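Local coordinates for appr-1-p processing domain protein (Thermus aquaticus Y51MC23, PDB 5M31) that is of unassigned function but belongs to the macro domain family, a compact three-layer alpha/beta/alpha fold, at residues Tyr101-Leu106 with Lys139-Glu144; Leu12-Gly17 with Leu133-Val138; Phe87-Lys90 with Pro96-Met99. One frame throughout, in Å; residues are numbered along the deposited sequence.

From the N terminus the chain enters strand 11-15, an outermost strand of the mixed six-stranded sheet, and residues 12-17 wait 115 residues for their partner 133-138, so contact 2 closes the longest loop. Within that loop lies contact 3, a short closure in which residues 87-90, at the end of strand 83-88, meet residues 96-99 just before helix 99-116. Contact 1 then opens on this helix and joins it to helix 135-146; its segments alternate with those of contact 2, so these two cross. Helix 135-146 is common to contacts 1 and 2, touching helix 99-116 along one flank and the edge strand along another, while contact 3 lies at the start of helix 99-116.

Contact 1. Residues Tyr101-Leu106 with Lys139-Glu144; sequences YVEEGL and KQRIQE
Helices 99-116 and 135-146 run side by side in the same sense, the axes of 101-106 and 139-144 approaching to 10.2 Å with a crossing angle of -18°, and E103 and L106 meet R141 and I142, the carboxylate end of E103 coming across to the other helix. The two are neighbouring helices of the macro domain, an alpha/beta/alpha sandwich, joined in the chain through strand 120-123. Polar and apolar pairs divide the interface. E103 and R141 form a salt bridge in which R141 NE gives its hydrogen to E103 OE2 at 2.8 Å. The bond is practically straight, 179° at the hydrogen, and OE2 receives it with the anti lone pair, the one turned from OE1. Carboxylate and guanidinium lie nearly in one plane, 10° apart, and R141 meets the carboxylate through OE2, at the NE edge of the guanidinium; R141 NH2 remains 3.6 Å from E103 OE2 and adds no second bond. R141 NH1 has its own salt bridge to E137, one turn earlier in the same helix, so two acids grip the guanidinium and would limit its rotation. The aliphatic parts follow the charges: E103 CG rests 3.8 Å from R141 CD, at the edge of the guanidinium. M99 also packs against R141 here. On the buried side L106 takes over. Its CG stands anti to the carbonyl carbon, which directs the two methyls at the facing helix, where CD1 sits against the backbone and CB of R141. F87, from strand 83-88 of the sheet, packs against the backbone of G105 and L106. The side chains of L106 and I142 meet at about a right angle and come closest at L106 CD2 and I142 CG1, 4.2 Å apart.

Contact 2. Residues Leu12-Gly17 with Leu133-Val138; sequences LRFVRG and LPWPEV
E158 OE2 receives a weak hydrogen bond from W135 NE1 and a long, weak ion pair from R16 NH2, beside the place where W135 reaches across to F14. The indole comes rim first: the outer edge of its six-membered ring, CZ2 and CH2, lies against F14 CD1 and CE1, obliquely to the phenyl ring, with W135 CZ2 3.7 Å from F14 CD1. The planes stand at 77° and the ring centroids are 5.9 Å apart, but neither ring lies over the face of the other, so this is a rim-to-rim contact and not a T-shaped stack. With CG anti to the backbone N (chi1 173°), W135 swings out from the helix toward the strand. K139 forms a cation-pi pair with F14. P134, at the N-cap of helix 135-146, accepts at its O the amide of V138 N at 3.1 Å, a bond of the first turn. This small surface contact of the macro domain joins edge strand 11-15 to that first turn, with V156 of the adjacent strand 153-157 touching F14 and I142, further along the helix, touching W135.

Contact 3. Residues Phe87-Lys90 with Pro96-Met99; sequences FPTK and PSRM
T89 and S97 hold together the turn that leads from strand 83-88 into helix 99-116, a beta-to-alpha connection of the macro domain fold. The tight part gathers around T89, which is buried. Its OG1 and S97 OG share a hydrogen bond of 2.9 Å, in which either hydroxyl may be the donor. T89 OG1 sits between the backbone N and the carbonyl carbon (chi1 62°), a setting that presents it to the serine. The carbonyl of the same residue is engaged as well: R98 N donates to T89 O at 3.2 Å, approaching almost head-on at a C=O...N angle of 173°. S97 CA adds a CA-H...O contact to this oxygen at 3.4 Å. Backbone and side chain of T89 are therefore both tied to the segment that precedes the helix, with R98 at its N-cap. T89 also pairs through its backbone with V31, which links the turn to strand 26-31.

The outer side, where P96 and R98 are exposed, is looser and includes one bridging water. K90 runs past S97, its chain bent at chi3 (66°) so that CE lies 3.4 Å from S97 OG. Beyond it the ammonium donates to the carbonyl oxygen of H95 and to the water, and the same water binds the serine hydroxyl, bridging lysine and serine where they make no direct polar bond. The end of the R98 side chain leads away from residues 87-90. The bridging water lies 2.7 Å from K90 NZ and 2.6 Å from S97 OG.

Contact 1. Residues Tyr101-Leu106 with Lys139-Glu144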
ATOM      1  N   TYR A 101      11.601  -4.716   4.233  1.00 21.19           N
ATOM      2  CA  TYR A 101      10.552  -3.867   4.678  1.00 20.45           C
ATOM      3  C   TYR A 101       9.273  -4.181   3.875  1.00 18.79           C
ATOM      4  O   TYR A 101       8.171  -4.147   4.412  1.00 18.81           O
ATOM      5  CB  TYR A 101      10.937  -2.411   4.508  1.00 20.75           C
ATOM      6  CG  TYR A 101      12.172  -2.011   5.298  1.00 21.61           C
ATOM      7  CD1 TYR A 101      12.734  -2.838   6.279  1.00 22.94           C
ATOM      8  CD2 TYR A 101      12.772  -0.778   5.077  1.00 22.94           C
ATOM      9  CE1 TYR A 101      13.844  -2.411   7.014  1.00 24.47           C
ATOM     10  CE2 TYR A 101      13.917  -0.404   5.738  1.00 24.20           C
ATOM     11  CZ  TYR A 101      14.403  -1.194   6.749  1.00 24.80           C
ATOM     12  OH  TYR A 101      15.540  -0.756   7.414  1.00 26.71           O
ATOM     13  N   VAL A 102       9.432  -4.530   2.610  1.00 18.64           N
ATOM     14  CA  VAL A 102       8.268  -4.966   1.783  1.00 19.03           C
ATOM     15  C   VAL A 102       7.738  -6.302   2.339  1.00 19.52           C
ATOM     16  O   VAL A 102       6.510  -6.505   2.457  1.00 19.36           O
ATOM     17  CB  VAL A 102       8.687  -5.061   0.294  1.00 19.74           C
ATOM     18  CG1 VAL A 102       7.589  -5.734  -0.543  1.00 19.80           C
ATOM     19  CG2 VAL A 102       8.977  -3.659  -0.208  1.00 19.24           C
ATOM     20  N   GLU A 103       8.643  -7.198   2.711  1.00 21.03           N
ATOM     21  CA  GLU A 103       8.215  -8.515   3.250  1.00 22.82           C
ATOM     22  C   GLU A 103       7.412  -8.344   4.522  1.00 21.81           C
ATOM     23  O   GLU A 103       6.346  -8.966   4.678  1.00 21.31           O
ATOM     24  CB  GLU A 103       9.387  -9.426   3.507  1.00 25.67           C
ATOM     25  CG  GLU A 103      10.129  -9.812   2.236  1.00 28.80           C
ATOM     26  CD  GLU A 103      11.534 -10.355   2.479  1.00 32.29           C
ATOM     27  OE1 GLU A 103      12.050 -10.291   3.638  1.00 34.82           O
ATOM     28  OE2 GLU A 103      12.126 -10.865   1.490  1.00 36.18           O
ATOM     29  N   GLU A 104       7.926  -7.527   5.447  1.00 21.11           N
ATOM     30  CA  GLU A 104       7.241  -7.308   6.717  1.00 21.63           C
ATOM     31  C   GLU A 104       5.924  -6.563   6.446  1.00 19.33           C
ATOM     32  O   GLU A 104       4.908  -6.846   7.083  1.00 19.47           O
ATOM     33  CB  GLU A 104       8.128  -6.517   7.661  1.00 24.50           C
ATOM     34  CG  GLU A 104       9.392  -7.273   8.009  1.00 28.41           C
ATOM     35  CD  GLU A 104      10.141  -6.665   9.157  1.00 34.21           C
ATOM     36  OE1 GLU A 104       9.799  -5.521   9.539  1.00 39.81           O
ATOM     37  OE2 GLU A 104      11.100  -7.323   9.662  1.00 38.95           O
ATOM     38  N   GLY A 105       5.933  -5.615   5.493  1.00 18.11           N
ATOM     39  CA  GLY A 105       4.721  -4.893   5.143  1.00 17.54           C
ATOM     40  C   GLY A 105       3.634  -5.826   4.578  1.00 17.80           C
ATOM     41  O   GLY A 105       2.414  -5.627   4.846  1.00 16.83           O
ATOM     42  N   LEU A 106       4.043  -6.789   3.752  1.00 18.09           N
ATOM     43  CA  LEU A 106       3.042  -7.695   3.131  1.00 18.53           C
ATOM     44  C   LEU A 106       2.328  -8.576   4.200  1.00 19.44           C
ATOM     45  O   LEU A 106       1.119  -8.830   4.108  1.00 18.83           O
ATOM     46  CB  LEU A 106       3.718  -8.590   2.123  1.00 19.68           C
ATOM     47  CG  LEU A 106       3.926  -7.941   0.769  1.00 19.11           C
ATOM     48  CD1 LEU A 106       4.898  -8.776  -0.025  1.00 20.53           C
ATOM     49  CD2 LEU A 106       2.586  -7.802   0.038  1.00 19.24           C
ATOM     50  N   LYS A 139       7.104  -9.405  -7.021  1.00 28.05           N
ATOM     51  CA  LYS A 139       5.908 -10.106  -7.511  1.00 30.24           C
ATOM     52  C   LYS A 139       5.748 -11.461  -6.805  1.00 30.59           C
ATOM     53  O   LYS A 139       4.671 -11.772  -6.318  1.00 29.81           O
ATOM     54  CB  LYS A 139       5.959 -10.290  -9.047  1.00 32.99           C
ATOM     55  CG  LYS A 139       4.674 -10.857  -9.659  1.00 35.99           C
ATOM     56  CD  LYS A 139       4.780 -10.948 -11.189  1.00 39.23           C
ATOM     57  CE  LYS A 139       3.442 -11.293 -11.824  1.00 42.73           C
ATOM     58  NZ  LYS A 139       3.358 -11.056 -13.312  1.00 46.51           N
ATOM     59  N   GLN A 140       6.839 -12.197  -6.648  1.00 32.33           N
ATOM     60  CA  GLN A 140       6.817 -13.508  -6.002  1.00 34.81           C
ATOM     61  C   GLN A 140       6.341 -13.408  -4.553  1.00 33.00           C
ATOM     62  O   GLN A 140       5.483 -14.180  -4.107  1.00 33.14           O
ATOM     63  CB  GLN A 140       8.199 -14.127  -6.051  1.00 39.53           C
ATOM     64  CG  GLN A 140       8.247 -15.602  -5.654  1.00 44.81           C
ATOM     65  CD  GLN A 140       8.442 -15.817  -4.161  1.00 48.06           C
ATOM     66  OE1 GLN A 140       7.833 -16.718  -3.560  1.00 53.32           O
ATOM     67  NE2 GLN A 140       9.331 -15.024  -3.557  1.00 52.25           N
ATOM     68  N   ARG A 141       6.870 -12.428  -3.828  1.00 31.21           N
ATOM     69  CA  ARG A 141       6.475 -12.216  -2.442  1.00 30.87           C
ATOM     70  C   ARG A 141       5.023 -11.775  -2.327  1.00 28.62           C
ATOM     71  O   ARG A 141       4.332 -12.138  -1.372  1.00 26.94           O
ATOM     72  CB  ARG A 141       7.387 -11.193  -1.791  1.00 31.96           C
ATOM     73  CG  ARG A 141       8.766 -11.777  -1.532  1.00 34.77           C
ATOM     74  CD  ARG A 141       9.823 -10.728  -1.399  1.00 36.31           C
ATOM     75  NE  ARG A 141      11.129 -11.325  -1.071  1.00 39.26           N
ATOM     76  CZ  ARG A 141      11.854 -12.068  -1.905  1.00 42.09           C
ATOM     77  NH1 ARG A 141      11.387 -12.398  -3.115  1.00 43.57           N
ATOM     78  NH2 ARG A 141      13.048 -12.508  -1.523  1.00 43.06           N
ATOM     79  N   ILE A 142       4.564 -10.962  -3.271  1.00 26.59           N
ATOM     80  CA  ILE A 142       3.147 -10.563  -3.275  1.00 26.51           C
ATOM     81  C   ILE A 142       2.273 -11.804  -3.478  1.00 28.08           C
ATOM     82  O   ILE A 142       1.306 -12.018  -2.748  1.00 27.31           O
ATOM     83  CB  ILE A 142       2.859  -9.526  -4.350  1.00 25.73           C
ATOM     84  CG1 ILE A 142       3.554  -8.196  -4.014  1.00 24.16           C
ATOM     85  CG2 ILE A 142       1.357  -9.334  -4.523  1.00 25.78           C
ATOM     86  CD1 ILE A 142       3.511  -7.174  -5.138  1.00 24.49           C
ATOM     87  N   GLN A 143       2.664 -12.643  -4.421  1.00 30.64           N
ATOM     88  CA  GLN A 143       1.897 -13.886  -4.699  1.00 34.99           C
ATOM     89  C   GLN A 143       1.831 -14.781  -3.487  1.00 36.23           C
ATOM     90  O   GLN A 143       0.744 -15.275  -3.120  1.00 37.38           O
ATOM     91  CB  GLN A 143       2.532 -14.667  -5.868  1.00 38.37           C
ATOM     92  CG  GLN A 143       2.515 -13.886  -7.153  1.00 41.27           C
ATOM     93  CD  GLN A 143       3.323 -14.520  -8.292  1.00 45.10           C
ATOM     94  OE1 GLN A 143       4.419 -15.043  -8.091  1.00 48.85           O
ATOM     95  NE2 GLN A 143       2.792 -14.427  -9.503  1.00 47.48           N
ATOM     96  N   GLU A 144       2.976 -14.999  -2.868  1.00 38.60           N
ATOM     97  CA  GLU A 144       3.046 -15.807  -1.645  1.00 42.29           C
ATOM     98  C   GLU A 144       2.139 -15.260  -0.556  1.00 40.71           C
ATOM     99  O   GLU A 144       1.414 -16.018   0.111  1.00 37.97           O
ATOM    100  CB  GLU A 144       4.456 -15.829  -1.111  1.00 48.41           C
ATOM    101  CG  GLU A 144       5.382 -16.757  -1.853  1.00 54.88           C
ATOM    102  CD  GLU A 144       6.606 -17.098  -1.027  1.00 60.60           C
ATOM    103  OE1 GLU A 144       6.771 -18.300  -0.698  1.00 67.42           O
ATOM    104  OE2 GLU A 144       7.375 -16.160  -0.672  1.00 61.88           O
TER

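Contact 2. Residues Leu12-Gly17 with Leu133-Val138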
ATOM      1  N   LEU A  12      -5.878 -12.976  -7.573  1.00 41.00           N
ATOM      2  CA  LEU A  12      -4.774 -12.035  -7.746  1.00 40.37           C
ATOM      3  C   LEU A  12      -4.584 -11.762  -9.230  1.00 42.25           C
ATOM      4  O   LEU A  12      -4.424 -12.704 -10.024  1.00 42.64           O
ATOM      5  CB  LEU A  12      -3.501 -12.649  -7.159  1.00 41.59           C
ATOM      6  CG  LEU A  12      -2.226 -11.791  -7.035  1.00 42.80           C
ATOM      7  CD1 LEU A  12      -2.475 -10.441  -6.394  1.00 42.29           C
ATOM      8  CD2 LEU A  12      -1.187 -12.532  -6.215  1.00 43.59           C
ATOM      9  N   ARG A  13      -4.637 -10.482  -9.620  1.00 40.71           N
ATOM     10  CA  ARG A  13      -4.487 -10.082 -11.013  1.00 41.81           C
ATOM     11  C   ARG A  13      -3.409  -9.011 -11.101  1.00 38.49           C
ATOM     12  O   ARG A  13      -3.391  -8.079 -10.294  1.00 30.96           O
ATOM     13  CB  ARG A  13      -5.807  -9.513 -11.535  1.00 44.14           C
ATOM     14  CG  ARG A  13      -6.667 -10.498 -12.349  1.00 50.76           C
ATOM     15  CD  ARG A  13      -7.341 -11.573 -11.504  1.00 55.25           C
ATOM     16  NE  ARG A  13      -8.246 -12.436 -12.292  1.00 58.36           N
ATOM     17  CZ  ARG A  13      -7.848 -13.370 -13.159  1.00 64.23           C
ATOM     18  NH1 ARG A  13      -6.547 -13.582 -13.389  1.00 65.96           N
ATOM     19  NH2 ARG A  13      -8.756 -14.101 -13.808  1.00 67.19           N
ATOM     20  N   PHE A  14      -2.543  -9.128 -12.112  1.00 40.44           N
ATOM     21  CA  PHE A  14      -1.494  -8.153 -12.346  1.00 38.52           C
ATOM     22  C   PHE A  14      -1.836  -7.322 -13.592  1.00 37.47           C
ATOM     23  O   PHE A  14      -1.953  -7.872 -14.690  1.00 43.89           O
ATOM     24  CB  PHE A  14      -0.132  -8.847 -12.477  1.00 39.57           C
ATOM     25  CG  PHE A  14       0.406  -9.416 -11.171  1.00 38.57           C
ATOM     26  CD1 PHE A  14       1.185  -8.646 -10.339  1.00 36.90           C
ATOM     27  CD2 PHE A  14       0.152 -10.752 -10.806  1.00 40.11           C
ATOM     28  CE1 PHE A  14       1.719  -9.169  -9.141  1.00 36.96           C
ATOM     29  CE2 PHE A  14       0.657 -11.272  -9.628  1.00 38.93           C
ATOM     30  CZ  PHE A  14       1.446 -10.484  -8.790  1.00 37.57           C
ATOM     31  N   VAL A  15      -2.050  -6.012 -13.410  1.00 32.66           N
ATOM     32  CA  VAL A  15      -2.662  -5.128 -14.415  1.00 31.37           C
ATOM     33  C   VAL A  15      -1.807  -3.844 -14.690  1.00 29.72           C
ATOM     34  O   VAL A  15      -0.931  -3.512 -13.909  1.00 28.59           O
ATOM     35  CB  VAL A  15      -4.043  -4.672 -13.959  1.00 31.43           C
ATOM     36  CG1 VAL A  15      -4.944  -5.894 -13.691  1.00 31.87           C
ATOM     37  CG2 VAL A  15      -3.967  -3.826 -12.703  1.00 30.20           C
ATOM     38  N   ARG A  16      -2.127  -3.098 -15.741  1.00 28.94           N
ATOM     39  CA  ARG A  16      -1.518  -1.789 -15.954  1.00 29.34           C
ATOM     40  C   ARG A  16      -2.570  -0.740 -15.996  1.00 29.49           C
ATOM     41  O   ARG A  16      -3.735  -1.008 -16.448  1.00 31.71           O
ATOM     42  CB  ARG A  16      -0.713  -1.761 -17.255  1.00 32.05           C
ATOM     43  CG  ARG A  16       0.532  -2.589 -17.159  1.00 33.42           C
ATOM     44  CD  ARG A  16       1.411  -2.472 -18.402  1.00 37.19           C
ATOM     45  NE  ARG A  16       2.612  -3.257 -18.152  1.00 40.28           N
ATOM     46  CZ  ARG A  16       2.703  -4.577 -18.267  1.00 42.21           C
ATOM     47  NH1 ARG A  16       1.682  -5.310 -18.678  1.00 41.35           N
ATOM     48  NH2 ARG A  16       3.839  -5.182 -17.912  1.00 45.76           N
ATOM     49  N   GLY A  17      -2.212   0.448 -15.552  1.00 27.99           N
ATOM     50  CA  GLY A  17      -3.128   1.575 -15.550  1.00 27.55           C
ATOM     51  C   GLY A  17      -2.903   2.521 -14.405  1.00 25.91           C
ATOM     52  O   GLY A  17      -1.802   2.536 -13.791  1.00 25.31           O
ATOM     53  N   LEU A 133      13.398  -1.909  -6.421  1.00 27.76           N
ATOM     54  CA  LEU A 133      13.558  -3.307  -6.133  1.00 27.43           C
ATOM     55  C   LEU A 133      13.307  -4.155  -7.377  1.00 28.29           C
ATOM     56  O   LEU A 133      12.597  -3.732  -8.261  1.00 28.82           O
ATOM     57  CB  LEU A 133      12.577  -3.713  -5.025  1.00 25.65           C
ATOM     58  CG  LEU A 133      12.830  -3.086  -3.670  1.00 24.49           C
ATOM     59  CD1 LEU A 133      11.681  -3.388  -2.751  1.00 23.35           C
ATOM     60  CD2 LEU A 133      14.105  -3.658  -3.065  1.00 25.41           C
ATOM     61  N   PRO A 134      13.833  -5.386  -7.410  1.00 29.98           N
ATOM     62  CA  PRO A 134      13.612  -6.256  -8.571  1.00 31.80           C
ATOM     63  C   PRO A 134      12.188  -6.807  -8.588  1.00 31.79           C
ATOM     64  O   PRO A 134      11.755  -7.496  -7.639  1.00 31.00           O
ATOM     65  CB  PRO A 134      14.656  -7.373  -8.388  1.00 33.00           C
ATOM     66  CG  PRO A 134      14.994  -7.346  -6.945  1.00 32.58           C
ATOM     67  CD  PRO A 134      14.803  -5.961  -6.456  1.00 30.94           C
ATOM     68  N   TRP A 135      11.456  -6.491  -9.649  1.00 31.95           N
ATOM     69  CA  TRP A 135      10.044  -6.825  -9.720  1.00 31.86           C
ATOM     70  C   TRP A 135       9.749  -8.326  -9.645  1.00 32.76           C
ATOM     71  O   TRP A 135       8.851  -8.713  -8.899  1.00 31.02           O
ATOM     72  CB  TRP A 135       9.431  -6.201 -10.957  1.00 32.97           C
ATOM     73  CG  TRP A 135       8.027  -6.566 -11.264  1.00 33.06           C
ATOM     74  CD1 TRP A 135       7.551  -7.089 -12.426  1.00 35.40           C
ATOM     75  CD2 TRP A 135       6.890  -6.430 -10.386  1.00 33.13           C
ATOM     76  NE1 TRP A 135       6.181  -7.279 -12.340  1.00 35.29           N
ATOM     77  CE2 TRP A 135       5.750  -6.861 -11.106  1.00 33.45           C
ATOM     78  CE3 TRP A 135       6.730  -5.962  -9.080  1.00 31.63           C
ATOM     79  CZ2 TRP A 135       4.462  -6.858 -10.543  1.00 33.20           C
ATOM     80  CZ3 TRP A 135       5.458  -5.985  -8.516  1.00 30.63           C
ATOM     81  CH2 TRP A 135       4.339  -6.413  -9.262  1.00 31.89           C
ATOM     82  N   PRO A 136      10.569  -9.177 -10.298  1.00 34.82           N
ATOM     83  CA  PRO A 136      10.272 -10.620 -10.184  1.00 36.46           C
ATOM     84  C   PRO A 136      10.176 -11.112  -8.733  1.00 35.71           C
ATOM     85  O   PRO A 136       9.286 -11.883  -8.396  1.00 34.96           O
ATOM     86  CB  PRO A 136      11.457 -11.276 -10.908  1.00 38.79           C
ATOM     87  CG  PRO A 136      11.867 -10.283 -11.948  1.00 38.67           C
ATOM     88  CD  PRO A 136      11.520  -8.904 -11.408  1.00 37.14           C
ATOM     89  N   GLU A 137      11.085 -10.638  -7.896  1.00 35.97           N
ATOM     90  CA  GLU A 137      11.152 -11.050  -6.504  1.00 36.21           C
ATOM     91  C   GLU A 137      10.032 -10.438  -5.706  1.00 31.71           C
ATOM     92  O   GLU A 137       9.411 -11.126  -4.886  1.00 32.36           O
ATOM     93  CB  GLU A 137      12.496 -10.649  -5.901  1.00 39.11           C
ATOM     94  CG  GLU A 137      13.695 -11.420  -6.485  1.00 44.25           C
ATOM     95  CD  GLU A 137      13.802 -12.877  -5.993  1.00 49.84           C
ATOM     96  OE1 GLU A 137      13.055 -13.292  -5.053  1.00 52.86           O
ATOM     97  OE2 GLU A 137      14.660 -13.616  -6.540  1.00 57.11           O
ATOM     98  N   VAL A 138       9.722  -9.170  -5.976  1.00 28.74           N
ATOM     99  CA  VAL A 138       8.587  -8.505  -5.290  1.00 26.96           C
ATOM    100  C   VAL A 138       7.283  -9.182  -5.700  1.00 27.31           C
ATOM    101  O   VAL A 138       6.433  -9.472  -4.836  1.00 25.00           O
ATOM    102  CB  VAL A 138       8.556  -6.986  -5.549  1.00 26.24           C
ATOM    103  CG1 VAL A 138       7.272  -6.363  -5.022  1.00 25.49           C
ATOM    104  CG2 VAL A 138       9.794  -6.322  -4.912  1.00 26.45           C
TER

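Contact 3. Residues Phe87-Lys90 with Pro96-Met99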
ATOM      1  N   PHE A  87       1.535   1.995   3.350  1.00 15.22           N
ATOM      2  CA  PHE A  87       2.483   0.816   3.496  1.00 15.95           C
ATOM      3  C   PHE A  87       3.904   1.359   3.476  1.00 16.26           C
ATOM      4  O   PHE A  87       4.374   1.781   2.440  1.00 15.31           O
ATOM      5  CB  PHE A  87       2.202  -0.098   2.271  1.00 16.16           C
ATOM      6  CG  PHE A  87       2.944  -1.392   2.239  1.00 17.50           C
ATOM      7  CD1 PHE A  87       4.313  -1.442   2.112  1.00 18.95           C
ATOM      8  CD2 PHE A  87       2.266  -2.572   2.132  1.00 17.72           C
ATOM      9  CE1 PHE A  87       4.994  -2.641   1.978  1.00 20.03           C
ATOM     10  CE2 PHE A  87       2.928  -3.783   1.953  1.00 18.56           C
ATOM     11  CZ  PHE A  87       4.291  -3.815   1.896  1.00 19.36           C
ATOM     12  N   PRO A  88       4.591   1.335   4.612  1.00 16.18           N
ATOM     13  CA  PRO A  88       5.955   1.832   4.611  1.00 16.94           C
ATOM     14  C   PRO A  88       6.915   0.893   3.849  1.00 17.45           C
ATOM     15  O   PRO A  88       6.943  -0.293   4.113  1.00 17.98           O
ATOM     16  CB  PRO A  88       6.302   1.892   6.128  1.00 17.41           C
ATOM     17  CG  PRO A  88       5.004   1.819   6.816  1.00 17.96           C
ATOM     18  CD  PRO A  88       4.136   1.000   5.966  1.00 16.76           C
ATOM     19  N   THR A  89       7.740   1.421   2.940  1.00 17.06           N
ATOM     20  CA  THR A  89       8.700   0.581   2.258  1.00 17.92           C
ATOM     21  C   THR A  89      10.094   1.021   2.590  1.00 17.52           C
ATOM     22  O   THR A  89      11.028   0.440   2.127  1.00 18.48           O
ATOM     23  CB  THR A  89       8.595   0.657   0.742  1.00 18.80           C
ATOM     24  OG1 THR A  89       8.855   1.990   0.308  1.00 19.90           O
ATOM     25  CG2 THR A  89       7.195   0.282   0.242  1.00 18.12           C
ATOM     26  N   LYS A  90      10.182   2.061   3.376  1.00 17.24           N
ATOM     27  CA  LYS A  90      11.482   2.692   3.719  1.00 18.24           C
ATOM     28  C   LYS A  90      11.290   3.652   4.899  1.00 18.56           C
ATOM     29  O   LYS A  90      10.139   4.085   5.226  1.00 18.45           O
ATOM     30  CB  LYS A  90      11.989   3.440   2.511  1.00 18.99           C
ATOM     31  CG  LYS A  90      11.113   4.636   2.134  1.00 19.02           C
ATOM     32  CD  LYS A  90      11.567   5.346   0.875  1.00 20.46           C
ATOM     33  CE  LYS A  90      11.434   4.482  -0.380  1.00 21.02           C
ATOM     34  NZ  LYS A  90      12.063   5.227  -1.509  1.00 23.11           N
ATOM     35  N   PRO A  96      16.351   4.084  -0.442  1.00 25.02           N
ATOM     36  CA  PRO A  96      15.655   3.195  -1.391  1.00 25.00           C
ATOM     37  C   PRO A  96      14.600   2.397  -0.634  1.00 24.62           C
ATOM     38  O   PRO A  96      14.669   2.287   0.576  1.00 25.05           O
ATOM     39  CB  PRO A  96      16.767   2.241  -1.869  1.00 26.52           C
ATOM     40  CG  PRO A  96      17.838   2.367  -0.873  1.00 28.10           C
ATOM     41  CD  PRO A  96      17.748   3.708  -0.220  1.00 26.70           C
ATOM     42  N   SER A  97      13.654   1.842  -1.352  1.00 24.16           N
ATOM     43  CA  SER A  97      12.790   0.809  -0.752  1.00 23.94           C
ATOM     44  C   SER A  97      13.653  -0.411  -0.462  1.00 24.24           C
ATOM     45  O   SER A  97      14.625  -0.674  -1.176  1.00 25.74           O
ATOM     46  CB  SER A  97      11.652   0.428  -1.702  1.00 24.00           C
ATOM     47  OG  SER A  97      10.731   1.488  -1.901  1.00 25.90           O
ATOM     48  N   ARG A  98      13.321  -1.165   0.560  1.00 23.48           N
ATOM     49  CA  ARG A  98      14.104  -2.297   0.946  1.00 25.03           C
ATOM     50  C   ARG A  98      13.272  -3.570   0.999  1.00 24.09           C
ATOM     51  O   ARG A  98      12.164  -3.551   1.548  1.00 21.20           O
ATOM     52  CB  ARG A  98      14.577  -2.032   2.350  1.00 26.99           C
ATOM     53  CG  ARG A  98      15.480  -3.050   2.842  1.00 29.41           C
ATOM     54  CD  ARG A  98      16.678  -2.360   3.440  1.00 30.79           C
ATOM     55  NE  ARG A  98      17.483  -3.352   3.995  1.00 32.63           N
ATOM     56  CZ  ARG A  98      18.553  -3.101   4.721  1.00 33.90           C
ATOM     57  NH1 ARG A  98      18.985  -1.855   4.865  1.00 34.09           N
ATOM     58  NH2 ARG A  98      19.199  -4.102   5.211  1.00 35.61           N
ATOM     59  N   MET A  99      13.849  -4.666   0.521  1.00 24.47           N
ATOM     60  CA  MET A  99      13.041  -5.907   0.354  1.00 25.11           C
ATOM     61  C   MET A  99      12.511  -6.402   1.696  1.00 23.80           C
ATOM     62  O   MET A  99      11.343  -6.784   1.811  1.00 22.81           O
ATOM     63  CB  MET A  99      13.873  -6.984  -0.346  1.00 27.78           C
ATOM     64  CG  MET A  99      13.088  -8.219  -0.765  1.00 29.72           C
ATOM     65  SD  MET A  99      11.860  -7.845  -2.022  1.00 31.14           S
ATOM     66  CE  MET A  99      12.866  -7.842  -3.488  1.00 33.07           C
TER
HETATM   67  O   HOH W   1      11.049   3.560  -3.434  1.00 35.95           O